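Local coordinates for protein 5-carboxymethyl-2-hydroxymuconate semialdehyde dehydrogenase (Thermus thermophilus, PDB 2D4E) that probably catalyses the NAD-dependent oxidation of 5-carboxymethyl-2-hydroxymuconate semialdehyde to its carboxylic acid, as a member of the aldehyde dehydrogenase family, at residues R20-R25 with A107-L112; D48-E53 with G335-P340; P277-A282 with E424-K429; R451-L456 with V461-H466. All blocks are in the same frame, centred on the assembly; numbering follows the deposited sequence.

The four contacts form two pairs far apart in the chain, with interaction 1 across the chain's centre from interactions 3 and 4. Interactions 1 and 2 touch, their centres 13 Å apart, where helices 12-24 and 103-114 meet the loops after strand 43-48 and helix 315-331. Interactions 3 and 4 also touch, their centres 10 Å apart, on the seven-stranded mixed sheet, where the F281 ring packs on L452. About 43 Å separates the centres of interactions 1 and 3. Along the sequence the segments of interaction 1 alternate with those of interaction 2, and those of interaction 2 with those of interaction 3; interaction 4 comes last. Distant parts of the sequence thus build each region, and interaction 4 also reaches neighbouring subunits.

Interaction 1 (R20-R25 with A107-L112); sequences RRLKER and AVMECL
L22 and M109 mark the closest backbone approach, with 8.0 Å between their CA atoms, where the last turn of helix 12-24 lies against helix 103-114. This is helix-to-helix packing in the aldehyde dehydrogenase fold, an apolar joint between the N-terminal helix and one that leads toward a sodium site: the L112 side chain is about 8 Å from the ion, and D113, the next residue, belongs to that site.

L22 does the reaching from its side. Its forked end faces M109 and L112, three residues apart on neighbouring turns, and each methyl takes one of them. CD2 goes to M109. The M109 chain leaves with CG anti to the backbone N (chi1 -173°) and runs extended to the sulfur, then bends at chi3 (-66°), turning its terminal methyl back toward the leucine. As a result L22 CD2 is held at both ends of the thioether, 4.0 Å from M109 CG and 4.0 Å from M109 CE, with M109 SD slightly farther off.

F203 of helix 203-214 touches both L22 and M109, and V108 packs on I15 and V18, extending the same helix-helix interface back along helix 12-24. On the other branch the encounter is methyl against methyl: L22 CD1 lies 4.1 Å from L112 CD1.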
loop_
_atom_site.group_PDB
_atom_site.type_symbol
_atom_site.label_atom_id
_atom_site.label_comp_id
_atom_site.label_asym_id
_atom_site.label_seq_id
_atom_site.Cartn_x
_atom_site.Cartn_y
_atom_site.Cartn_z
ATOM N N ARG C 20 -13.980 -35.541 33.676
ATOM C CA ARG C 20 -14.776 -35.454 34.890
ATOM C C ARG C 20 -15.368 -34.064 35.133
ATOM O O ARG C 20 -16.511 -33.944 35.565
ATOM C CB ARG C 20 -13.928 -35.903 36.084
ATOM C CG ARG C 20 -14.645 -35.884 37.417
ATOM C CD ARG C 20 -13.966 -36.814 38.422
ATOM N NE ARG C 20 -12.508 -36.688 38.424
ATOM C CZ ARG C 20 -11.672 -37.641 38.013
ATOM N NH1 ARG C 20 -12.149 -38.797 37.562
ATOM N NH2 ARG C 20 -10.358 -37.443 38.055
ATOM N N ARG C 21 -14.605 -33.011 34.850
ATOM C CA ARG C 21 -15.124 -31.663 35.057
ATOM C C ARG C 21 -16.251 -31.335 34.073
ATOM O O ARG C 21 -17.157 -30.565 34.392
ATOM C CB ARG C 21 -14.001 -30.622 34.945
ATOM C CG ARG C 21 -13.045 -30.609 36.143
ATOM C CD ARG C 21 -12.264 -29.296 36.234
ATOM N NE ARG C 21 -11.231 -29.174 35.209
ATOM C CZ ARG C 21 -10.035 -29.750 35.281
ATOM N NH1 ARG C 21 -9.715 -30.491 36.337
ATOM N NH2 ARG C 21 -9.161 -29.591 34.294
ATOM N N LEU C 22 -16.199 -31.928 32.882
ATOM C CA LEU C 22 -17.230 -31.691 31.876
ATOM C C LEU C 22 -18.569 -32.262 32.319
ATOM O O LEU C 22 -19.622 -31.680 32.057
ATOM C CB LEU C 22 -16.843 -32.323 30.539
ATOM C CG LEU C 22 -15.711 -31.686 29.737
ATOM C CD1 LEU C 22 -15.607 -32.386 28.396
ATOM C CD2 LEU C 22 -15.980 -30.199 29.544
ATOM N N LYS C 23 -18.528 -33.407 32.986
ATOM C CA LYS C 23 -19.752 -34.043 33.446
ATOM C C LYS C 23 -20.282 -33.365 34.703
ATOM O O LYS C 23 -21.482 -33.358 34.964
ATOM C CB LYS C 23 -19.490 -35.528 33.710
ATOM C CG LYS C 23 -20.710 -36.312 34.157
ATOM C CD LYS C 23 -20.477 -37.811 34.021
ATOM C CE LYS C 23 -20.482 -38.240 32.556
ATOM N NZ LYS C 23 -21.809 -37.984 31.914
ATOM N N GLU C 24 -19.375 -32.780 35.470
ATOM C CA GLU C 24 -19.734 -32.108 36.708
ATOM C C GLU C 24 -20.224 -30.672 36.531
ATOM O O GLU C 24 -21.169 -30.244 37.195
ATOM C CB GLU C 24 -18.529 -32.102 37.656
ATOM C CG GLU C 24 -18.691 -31.164 38.848
ATOM C CD GLU C 24 -17.370 -30.837 39.532
ATOM O OE1 GLU C 24 -16.437 -30.368 38.839
ATOM O OE2 GLU C 24 -17.272 -31.037 40.764
ATOM N N ARG C 25 -19.583 -29.931 35.633
ATOM C CA ARG C 25 -19.925 -28.529 35.427
ATOM C C ARG C 25 -20.637 -28.157 34.129
ATOM O O ARG C 25 -20.091 -28.314 33.034
ATOM C CB ARG C 25 -18.656 -27.676 35.563
ATOM C CG ARG C 25 -17.984 -27.788 36.919
ATOM C CD ARG C 25 -18.930 -27.327 38.027
ATOM N NE ARG C 25 -19.128 -25.879 38.018
ATOM C CZ ARG C 25 -18.211 -24.999 38.411
ATOM N NH1 ARG C 25 -17.029 -25.419 38.850
ATOM N NH2 ARG C 25 -18.471 -23.697 38.361
ATOM N N ALA C 107 -7.116 -28.821 24.598
ATOM C CA ALA C 107 -6.969 -29.897 23.632
ATOM C C ALA C 107 -7.855 -31.076 24.005
ATOM O O ALA C 107 -8.614 -31.580 23.181
ATOM C CB ALA C 107 -5.517 -30.337 23.561
ATOM N N VAL C 108 -7.762 -31.517 25.253
ATOM C CA VAL C 108 -8.563 -32.646 25.704
ATOM C C VAL C 108 -10.054 -32.354 25.597
ATOM O O VAL C 108 -10.831 -33.179 25.113
ATOM C CB VAL C 108 -8.230 -33.022 27.166
ATOM C CG1 VAL C 108 -9.180 -34.105 27.651
ATOM C CG2 VAL C 108 -6.785 -33.508 27.263
ATOM N N MET C 109 -10.447 -31.172 26.047
ATOM C CA MET C 109 -11.845 -30.783 26.010
ATOM C C MET C 109 -12.419 -30.850 24.594
ATOM O O MET C 109 -13.435 -31.507 24.352
ATOM C CB MET C 109 -11.995 -29.366 26.562
ATOM C CG MET C 109 -13.425 -28.917 26.724
ATOM S SD MET C 109 -13.500 -27.311 27.528
ATOM C CE MET C 109 -12.867 -27.727 29.145
ATOM N N GLU C 110 -11.763 -30.174 23.657
ATOM C CA GLU C 110 -12.245 -30.161 22.284
ATOM C C GLU C 110 -12.154 -31.543 21.641
ATOM O O GLU C 110 -12.985 -31.905 20.805
ATOM C CB GLU C 110 -11.466 -29.129 21.464
ATOM C CG GLU C 110 -11.835 -29.106 19.991
ATOM C CD GLU C 110 -11.497 -27.784 19.322
ATOM O OE1 GLU C 110 -11.362 -27.768 18.081
ATOM O OE2 GLU C 110 -11.379 -26.763 20.033
ATOM N N CYS C 111 -11.150 -32.316 22.036
ATOM C CA CYS C 111 -10.982 -33.659 21.504
ATOM C C CYS C 111 -12.189 -34.516 21.902
ATOM O O CYS C 111 -12.826 -35.151 21.061
ATOM C CB CYS C 111 -9.696 -34.274 22.052
ATOM S SG CYS C 111 -9.467 -36.001 21.617
ATOM N N LEU C 112 -12.503 -34.515 23.194
ATOM C CA LEU C 112 -13.631 -35.280 23.710
ATOM C C LEU C 112 -14.961 -34.853 23.100
ATOM O O LEU C 112 -15.810 -35.684 22.787
ATOM C CB LEU C 112 -13.730 -35.114 25.230
ATOM C CG LEU C 112 -12.619 -35.685 26.112
ATOM C CD1 LEU C 112 -12.940 -35.399 27.573
ATOM C CD2 LEU C 112 -12.503 -37.183 25.882
#

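Interaction 2 (D48-E53 with G335-P340); sequences DPATNE and GHPLDP
H336 meets A50 through the far side of its imidazole, and its path there starts at CB. CG stands anti to the backbone N (chi1 -166°), carrying the ring out toward the segment 48-53. P337 CD lies over one face of the ring, 3.0 Å above its plane and offset toward the rim. ND1 is turned back on its own chain: it accepts from L338 N at 2.8 Å, a nearly straight bond (166°) lying almost in the ring plane, which fixes the ring's rotation. CD2 reaches the A50 methyl at 4.0 Å, and NE2 at the tip comes to 3.9 Å from A50 CB.

The two loops are both tightly folded. H336 to D339 is a type I beta turn, closed by D339 N to H336 O, while D48 OD2 accepts from A50 N at 2.9 Å in an Asx turn that presents the methyl. The other carboxylate oxygen of D48 pairs with R19 of helix 12-24. Replacing H336 by alanine removes the ring, and L338 N would probably lose its acceptor and a gap open beside A50. P337 CD approaches the same methyl, 4.0 Å from A50 CB.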
loop_
_atom_site.group_PDB
_atom_site.type_symbol
_atom_site.label_atom_id
_atom_site.label_comp_id
_atom_site.label_asym_id
_atom_site.label_seq_id
_atom_site.Cartn_x
_atom_site.Cartn_y
_atom_site.Cartn_z
ATOM N N ASP C 48 -20.230 -37.370 23.202
ATOM C CA ASP C 48 -18.833 -37.693 22.958
ATOM C C ASP C 48 -18.957 -38.544 21.695
ATOM O O ASP C 48 -19.427 -39.674 21.750
ATOM C CB ASP C 48 -18.281 -38.512 24.133
ATOM C CG ASP C 48 -16.912 -39.112 23.853
ATOM O OD1 ASP C 48 -16.265 -39.565 24.822
ATOM O OD2 ASP C 48 -16.482 -39.148 22.680
ATOM N N PRO C 49 -18.550 -38.002 20.537
ATOM C CA PRO C 49 -18.635 -38.716 19.258
ATOM C C PRO C 49 -18.010 -40.103 19.205
ATOM O O PRO C 49 -18.317 -40.888 18.310
ATOM C CB PRO C 49 -17.995 -37.740 18.274
ATOM C CG PRO C 49 -17.028 -36.979 19.125
ATOM C CD PRO C 49 -17.812 -36.734 20.379
ATOM N N ALA C 50 -17.150 -40.413 20.167
ATOM C CA ALA C 50 -16.506 -41.719 20.207
ATOM C C ALA C 50 -17.402 -42.790 20.824
ATOM O O ALA C 50 -17.233 -43.975 20.549
ATOM C CB ALA C 50 -15.202 -41.632 20.983
ATOM N N THR C 51 -18.365 -42.379 21.643
ATOM C CA THR C 51 -19.253 -43.339 22.306
ATOM C C THR C 51 -20.726 -42.935 22.297
ATOM O O THR C 51 -21.603 -43.727 22.656
ATOM C CB THR C 51 -18.849 -43.512 23.768
ATOM O OG1 THR C 51 -18.993 -42.254 24.438
ATOM C CG2 THR C 51 -17.396 -43.969 23.875
ATOM N N ASN C 52 -20.988 -41.698 21.894
ATOM C CA ASN C 52 -22.339 -41.166 21.862
ATOM C C ASN C 52 -22.949 -41.089 23.253
ATOM O O ASN C 52 -24.169 -41.071 23.410
ATOM C CB ASN C 52 -23.226 -41.978 20.916
ATOM C CG ASN C 52 -22.935 -41.673 19.455
ATOM O OD1 ASN C 52 -22.735 -40.516 19.086
ATOM N ND2 ASN C 52 -22.907 -42.703 18.621
ATOM N N GLU C 53 -22.084 -41.043 24.263
ATOM C CA GLU C 53 -22.519 -40.913 25.650
ATOM C C GLU C 53 -22.530 -39.411 25.910
ATOM O O GLU C 53 -21.811 -38.659 25.250
ATOM C CB GLU C 53 -21.510 -41.544 26.608
ATOM C CG GLU C 53 -21.110 -42.973 26.313
ATOM C CD GLU C 53 -22.080 -43.989 26.868
ATOM O OE1 GLU C 53 -21.639 -45.130 27.144
ATOM O OE2 GLU C 53 -23.278 -43.655 27.022
ATOM N N GLY C 335 -9.659 -45.261 14.595
ATOM C CA GLY C 335 -9.742 -45.586 16.006
ATOM C C GLY C 335 -10.120 -44.422 16.898
ATOM O O GLY C 335 -10.518 -43.359 16.424
ATOM N N HIS C 336 -9.978 -44.633 18.202
ATOM C CA HIS C 336 -10.319 -43.635 19.202
ATOM C C HIS C 336 -9.445 -42.380 19.137
ATOM O O HIS C 336 -8.238 -42.455 18.899
ATOM C CB HIS C 336 -10.234 -44.271 20.597
ATOM C CG HIS C 336 -10.879 -43.456 21.672
ATOM N ND1 HIS C 336 -10.353 -42.262 22.119
ATOM C CD2 HIS C 336 -12.026 -43.645 22.366
ATOM C CE1 HIS C 336 -11.149 -41.751 23.041
ATOM N NE2 HIS C 336 -12.171 -42.570 23.209
ATOM N N PRO C 337 -10.054 -41.203 19.351
ATOM C CA PRO C 337 -9.339 -39.921 19.314
ATOM C C PRO C 337 -8.159 -39.847 20.283
ATOM O O PRO C 337 -7.166 -39.182 19.999
ATOM C CB PRO C 337 -10.429 -38.904 19.666
ATOM C CG PRO C 337 -11.670 -39.542 19.139
ATOM C CD PRO C 337 -11.495 -40.987 19.570
ATOM N N LEU C 338 -8.275 -40.524 21.421
ATOM C CA LEU C 338 -7.220 -40.518 22.432
ATOM C C LEU C 338 -6.124 -41.561 22.214
ATOM O O LEU C 338 -5.184 -41.653 23.005
ATOM C CB LEU C 338 -7.838 -40.699 23.821
ATOM C CG LEU C 338 -8.808 -39.585 24.237
ATOM C CD1 LEU C 338 -9.489 -39.932 25.563
ATOM C CD2 LEU C 338 -8.048 -38.276 24.360
ATOM N N ASP C 339 -6.245 -42.343 21.144
ATOM C CA ASP C 339 -5.251 -43.363 20.810
ATOM C C ASP C 339 -4.205 -42.765 19.861
ATOM O O ASP C 339 -4.516 -42.408 18.727
ATOM C CB ASP C 339 -5.943 -44.564 20.152
ATOM C CG ASP C 339 -4.969 -45.662 19.732
ATOM O OD1 ASP C 339 -5.449 -46.724 19.280
ATOM O OD2 ASP C 339 -3.736 -45.474 19.838
ATOM N N PRO C 340 -2.947 -42.641 20.317
ATOM C CA PRO C 340 -1.903 -42.072 19.454
ATOM C C PRO C 340 -1.716 -42.739 18.087
ATOM O O PRO C 340 -1.112 -42.152 17.188
ATOM C CB PRO C 340 -0.644 -42.138 20.330
ATOM C CG PRO C 340 -0.957 -43.217 21.333
ATOM C CD PRO C 340 -2.406 -42.973 21.645
#

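Interaction 3 (P277-A282 with E424-K429); sequences PALVFA and EEALRK
The A426 methyl is met by two side chains of the segment 277-282. L279 CD1 comes to 4.0 Å from A426 CB, and F281 brings the para corner of its ring, CZ, to the same distance from A426 CB. L279 points at the helix, and F281, two residues on, reaches it with the end of its ring, while V280 between them packs on helix 286-298. L279 CD1 also rests 4.0 Å from A426 O, touching backbone as well as methyl. To get there L279 adopts a chi1 of -29°, well off a staggered value, which may reflect some strain in the packing.

Strand 277-280 runs parallel between strands 310-314 and 438-442 of the mixed sheet. Helix 423-431 is the connection of a beta-alpha-beta crossover from strand 414-420 to strand 438-442, passing over the two strands that lie between them, and the small A426 lets it come close: its CA is 7.0 Å from that of L279.

Farther out, F420 meets the F281 ring with the planes about 60° apart, and L312 lies beside L279. Round the helix from A426, E425 joins a salt-bridge network: E425 OE1 lies 3.5 Å from R428 NH2, at the edge of the guanidinium and in its plane, and E425 OE2 lies 3.5 Å from K429 NZ. K429 NZ also bonds P419 O, and E425 OE2 accepts from K421 N, which ties the helix to the end of strand 414-420.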
loop_
_atom_site.group_PDB
_atom_site.type_symbol
_atom_site.label_atom_id
_atom_site.label_comp_id
_atom_site.label_asym_id
_atom_site.label_seq_id
_atom_site.Cartn_x
_atom_site.Cartn_y
_atom_site.Cartn_z
ATOM N N PRO C 277 -11.305 -28.733 -5.397
ATOM C CA PRO C 277 -10.714 -29.793 -6.213
ATOM C C PRO C 277 -9.194 -29.877 -6.145
ATOM O O PRO C 277 -8.511 -28.893 -5.846
ATOM C CB PRO C 277 -11.182 -29.429 -7.610
ATOM C CG PRO C 277 -11.014 -27.920 -7.590
ATOM C CD PRO C 277 -11.548 -27.522 -6.205
ATOM N N ALA C 278 -8.677 -31.075 -6.403
ATOM C CA ALA C 278 -7.239 -31.303 -6.461
ATOM C C ALA C 278 -7.019 -31.813 -7.884
ATOM O O ALA C 278 -7.613 -32.817 -8.275
ATOM C CB ALA C 278 -6.812 -32.359 -5.449
ATOM N N LEU C 279 -6.204 -31.111 -8.667
ATOM C CA LEU C 279 -5.931 -31.536 -10.040
ATOM C C LEU C 279 -4.518 -32.102 -10.122
ATOM O O LEU C 279 -3.540 -31.408 -9.834
ATOM C CB LEU C 279 -6.043 -30.375 -11.039
ATOM C CG LEU C 279 -6.958 -29.167 -10.860
ATOM C CD1 LEU C 279 -7.074 -28.470 -12.212
ATOM C CD2 LEU C 279 -8.317 -29.556 -10.347
ATOM N N VAL C 280 -4.414 -33.361 -10.523
ATOM C CA VAL C 280 -3.113 -33.998 -10.629
ATOM C C VAL C 280 -2.787 -34.295 -12.078
ATOM O O VAL C 280 -3.497 -35.056 -12.744
ATOM C CB VAL C 280 -3.065 -35.310 -9.830
ATOM C CG1 VAL C 280 -1.672 -35.927 -9.925
ATOM C CG2 VAL C 280 -3.427 -35.039 -8.367
ATOM N N PHE C 281 -1.717 -33.678 -12.567
ATOM C CA PHE C 281 -1.275 -33.877 -13.943
ATOM C C PHE C 281 -0.187 -34.944 -14.009
ATOM O O PHE C 281 0.572 -35.139 -13.053
ATOM C CB PHE C 281 -0.762 -32.562 -14.524
ATOM C CG PHE C 281 -1.851 -31.579 -14.836
ATOM C CD1 PHE C 281 -2.442 -31.554 -16.098
ATOM C CD2 PHE C 281 -2.311 -30.696 -13.858
ATOM C CE1 PHE C 281 -3.480 -30.661 -16.383
ATOM C CE2 PHE C 281 -3.347 -29.800 -14.130
ATOM C CZ PHE C 281 -3.933 -29.783 -15.398
ATOM N N ALA C 282 -0.119 -35.626 -15.146
ATOM C CA ALA C 282 0.852 -36.690 -15.350
ATOM C C ALA C 282 2.311 -36.278 -15.156
ATOM O O ALA C 282 3.154 -37.121 -14.877
ATOM C CB ALA C 282 0.663 -37.282 -16.739
ATOM N N GLU C 424 -7.616 -27.877 -20.370
ATOM C CA GLU C 424 -8.897 -27.204 -20.588
ATOM C C GLU C 424 -10.051 -27.905 -19.859
ATOM O O GLU C 424 -10.872 -27.256 -19.207
ATOM C CB GLU C 424 -9.172 -27.134 -22.100
ATOM C CG GLU C 424 -10.618 -26.899 -22.510
ATOM C CD GLU C 424 -10.799 -26.894 -24.031
ATOM O OE1 GLU C 424 -10.230 -27.781 -24.709
ATOM O OE2 GLU C 424 -11.518 -26.010 -24.548
ATOM N N GLU C 425 -10.108 -29.230 -19.964
ATOM C CA GLU C 425 -11.165 -29.995 -19.313
ATOM C C GLU C 425 -10.955 -30.056 -17.794
ATOM O O GLU C 425 -11.917 -30.046 -17.030
ATOM C CB GLU C 425 -11.233 -31.409 -19.906
ATOM C CG GLU C 425 -12.283 -32.315 -19.277
ATOM C CD GLU C 425 -12.461 -33.614 -20.049
ATOM O OE1 GLU C 425 -13.157 -33.597 -21.087
ATOM O OE2 GLU C 425 -11.897 -34.646 -19.628
ATOM N N ALA C 426 -9.703 -30.112 -17.357
ATOM C CA ALA C 426 -9.424 -30.144 -15.923
ATOM C C ALA C 426 -9.952 -28.853 -15.285
ATOM O O ALA C 426 -10.562 -28.882 -14.215
ATOM C CB ALA C 426 -7.926 -30.274 -15.677
ATOM N N LEU C 427 -9.726 -27.730 -15.964
ATOM C CA LEU C 427 -10.166 -26.422 -15.481
ATOM C C LEU C 427 -11.684 -26.280 -15.493
ATOM O O LEU C 427 -12.279 -25.782 -14.532
ATOM C CB LEU C 427 -9.551 -25.309 -16.334
ATOM C CG LEU C 427 -9.972 -23.872 -16.002
ATOM C CD1 LEU C 427 -9.552 -23.531 -14.571
ATOM C CD2 LEU C 427 -9.332 -22.903 -16.996
ATOM N N ARG C 428 -12.305 -26.705 -16.590
ATOM C CA ARG C 428 -13.756 -26.629 -16.730
ATOM C C ARG C 428 -14.458 -27.378 -15.597
ATOM O O ARG C 428 -15.361 -26.843 -14.956
ATOM C CB ARG C 428 -14.188 -27.217 -18.081
ATOM C CG ARG C 428 -15.697 -27.349 -18.257
ATOM C CD ARG C 428 -16.061 -27.845 -19.659
ATOM N NE ARG C 428 -15.574 -29.201 -19.931
ATOM C CZ ARG C 428 -16.074 -30.306 -19.384
ATOM N NH1 ARG C 428 -17.090 -30.236 -18.531
ATOM N NH2 ARG C 428 -15.562 -31.486 -19.695
ATOM N N LYS C 429 -14.041 -28.618 -15.365
ATOM C CA LYS C 429 -14.634 -29.439 -14.312
ATOM C C LYS C 429 -14.313 -28.882 -12.927
ATOM O O LYS C 429 -15.155 -28.917 -12.027
ATOM C CB LYS C 429 -14.136 -30.885 -14.412
ATOM C CG LYS C 429 -14.646 -31.636 -15.632
ATOM C CD LYS C 429 -14.126 -33.071 -15.690
ATOM C CE LYS C 429 -14.750 -33.807 -16.875
ATOM N NZ LYS C 429 -14.236 -35.192 -17.070
#

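Interaction 4 (R451-L456 with V461-H466); sequences RLALEL and VYLNSH
A453 O, at the end of helix 446-455, bonds K499 NZ of a second subunit, and the same ammonium is gripped by L454 O and L456 O as well. A453 O also borders the contact with strand 460-463, since V461 CG2 lies 3.9 Å from it. The lysine charge would probably be favoured there by carbonyls gathered at a helix C-terminus.

The rest of the meeting is apolar. V461 stands with CG1 anti to its backbone N (chi1 175°), which spreads its two methyls along the helix: CG1 is 4.1 Å from A453 CB, and CG2 is 4.2 Å from L456 CB. L463, next along the same side of the strand, adds a looser touch, its CD2 4.4 Å from A453 CB.

Helix and strand are the closing elements of a beta-alpha-beta unit that starts with strand 438-442. V461 and Y462 pair with a strand of the second subunit in a parallel ladder, so the sheet continues across the interface, and E455 forms salt bridges with R82 of that subunit and R152 of a third. Within the chain, then, shape and apolar burial hold the helix to the strand, while several polar groups at the helix end, the A453, L454 and L456 carbonyls and the E455 carboxylate, bond to neighbouring subunits.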
loop_
_atom_site.group_PDB
_atom_site.type_symbol
_atom_site.label_atom_id
_atom_site.label_comp_id
_atom_site.label_asym_id
_atom_site.label_seq_id
_atom_site.Cartn_x
_atom_site.Cartn_y
_atom_site.Cartn_z
ATOM N N ARG C 451 -1.054 -20.325 -14.921
ATOM C CA ARG C 451 -2.205 -20.161 -15.794
ATOM C C ARG C 451 -3.446 -20.710 -15.088
ATOM O O ARG C 451 -4.474 -20.038 -15.008
ATOM C CB ARG C 451 -1.945 -20.907 -17.104
ATOM C CG ARG C 451 -2.940 -20.656 -18.208
ATOM C CD ARG C 451 -2.337 -21.096 -19.536
ATOM N NE ARG C 451 -1.914 -22.494 -19.522
ATOM C CZ ARG C 451 -0.796 -22.945 -20.087
ATOM N NH1 ARG C 451 0.022 -22.104 -20.710
ATOM N NH2 ARG C 451 -0.500 -24.238 -20.040
ATOM N N LEU C 452 -3.342 -21.927 -14.563
ATOM C CA LEU C 452 -4.454 -22.539 -13.844
ATOM C C LEU C 452 -4.728 -21.800 -12.533
ATOM O O LEU C 452 -5.877 -21.667 -12.116
ATOM C CB LEU C 452 -4.157 -24.005 -13.547
ATOM C CG LEU C 452 -4.274 -24.968 -14.732
ATOM C CD1 LEU C 452 -3.759 -26.343 -14.338
ATOM C CD2 LEU C 452 -5.731 -25.035 -15.172
ATOM N N ALA C 453 -3.676 -21.320 -11.881
ATOM C CA ALA C 453 -3.858 -20.605 -10.623
ATOM C C ALA C 453 -4.741 -19.383 -10.879
ATOM O O ALA C 453 -5.655 -19.091 -10.108
ATOM C CB ALA C 453 -2.501 -20.184 -10.049
ATOM N N LEU C 454 -4.479 -18.686 -11.979
ATOM C CA LEU C 454 -5.255 -17.502 -12.336
ATOM C C LEU C 454 -6.685 -17.814 -12.785
ATOM O O LEU C 454 -7.599 -17.030 -12.539
ATOM C CB LEU C 454 -4.547 -16.720 -13.445
ATOM C CG LEU C 454 -5.235 -15.412 -13.854
ATOM C CD1 LEU C 454 -5.103 -14.401 -12.723
ATOM C CD2 LEU C 454 -4.606 -14.857 -15.122
ATOM N N GLU C 455 -6.876 -18.955 -13.440
ATOM C CA GLU C 455 -8.196 -19.344 -13.943
ATOM C C GLU C 455 -9.116 -20.082 -12.963
ATOM O O GLU C 455 -10.331 -20.081 -13.142
ATOM C CB GLU C 455 -8.037 -20.202 -15.203
ATOM C CG GLU C 455 -7.427 -19.478 -16.391
ATOM C CD GLU C 455 -8.335 -18.391 -16.938
ATOM O OE1 GLU C 455 -9.498 -18.698 -17.274
ATOM O OE2 GLU C 455 -7.892 -17.231 -17.039
ATOM N N LEU C 456 -8.553 -20.718 -11.942
ATOM C CA LEU C 456 -9.365 -21.448 -10.968
ATOM C C LEU C 456 -10.166 -20.499 -10.071
ATOM O O LEU C 456 -9.603 -19.621 -9.411
ATOM C CB LEU C 456 -8.469 -22.355 -10.118
ATOM C CG LEU C 456 -7.879 -23.575 -10.843
ATOM C CD1 LEU C 456 -6.737 -24.155 -10.031
ATOM C CD2 LEU C 456 -8.961 -24.618 -11.064
ATOM N N VAL C 461 -5.425 -20.917 -3.910
ATOM C CA VAL C 461 -4.898 -21.955 -4.782
ATOM C C VAL C 461 -3.534 -22.377 -4.244
ATOM O O VAL C 461 -2.687 -21.537 -3.926
ATOM C CB VAL C 461 -4.733 -21.467 -6.238
ATOM C CG1 VAL C 461 -4.055 -22.550 -7.076
ATOM C CG2 VAL C 461 -6.099 -21.127 -6.839
ATOM N N TYR C 462 -3.342 -23.684 -4.116
ATOM C CA TYR C 462 -2.086 -24.236 -3.637
ATOM C C TYR C 462 -1.453 -25.024 -4.772
ATOM O O TYR C 462 -2.076 -25.918 -5.357
ATOM C CB TYR C 462 -2.332 -25.143 -2.429
ATOM C CG TYR C 462 -2.850 -24.384 -1.230
ATOM C CD1 TYR C 462 -1.972 -23.784 -0.322
ATOM C CD2 TYR C 462 -4.221 -24.211 -1.037
ATOM C CE1 TYR C 462 -2.453 -23.028 0.751
ATOM C CE2 TYR C 462 -4.711 -23.463 0.025
ATOM C CZ TYR C 462 -3.822 -22.876 0.915
ATOM O OH TYR C 462 -4.314 -22.144 1.966
ATOM N N LEU C 463 -0.216 -24.674 -5.093
ATOM C CA LEU C 463 0.510 -25.341 -6.156
ATOM C C LEU C 463 1.494 -26.336 -5.568
ATOM O O LEU C 463 2.355 -25.974 -4.768
ATOM C CB LEU C 463 1.254 -24.315 -7.012
ATOM C CG LEU C 463 0.381 -23.236 -7.665
ATOM C CD1 LEU C 463 1.256 -22.283 -8.473
ATOM C CD2 LEU C 463 -0.669 -23.897 -8.554
ATOM N N ASN C 464 1.337 -27.597 -5.952
ATOM C CA ASN C 464 2.214 -28.673 -5.503
ATOM C C ASN C 464 2.386 -28.850 -4.002
ATOM O O ASN C 464 3.490 -29.114 -3.516
ATOM C CB ASN C 464 3.582 -28.525 -6.167
ATOM C CG ASN C 464 3.497 -28.648 -7.673
ATOM O OD1 ASN C 464 2.730 -29.461 -8.190
ATOM N ND2 ASN C 464 4.290 -27.849 -8.387
ATOM N N SER C 465 1.290 -28.726 -3.265
ATOM C CA SER C 465 1.348 -28.907 -1.826
ATOM C C SER C 465 -0.041 -29.004 -1.246
ATOM O O SER C 465 -1.032 -28.755 -1.929
ATOM C CB SER C 465 2.065 -27.736 -1.151
ATOM O OG SER C 465 1.145 -26.711 -0.824
ATOM N N HIS C 466 -0.095 -29.372 0.029
ATOM C CA HIS C 466 -1.351 -29.463 0.747
ATOM C C HIS C 466 -1.627 -28.053 1.282
ATOM O O HIS C 466 -0.902 -27.108 0.965
ATOM C CB HIS C 466 -1.222 -30.456 1.901
ATOM C CG HIS C 466 -0.083 -30.159 2.823
ATOM N ND1 HIS C 466 1.227 -30.123 2.395
ATOM C CD2 HIS C 466 -0.057 -29.859 4.143
ATOM C CE1 HIS C 466 2.011 -29.813 3.412
ATOM N NE2 HIS C 466 1.256 -29.647 4.484
#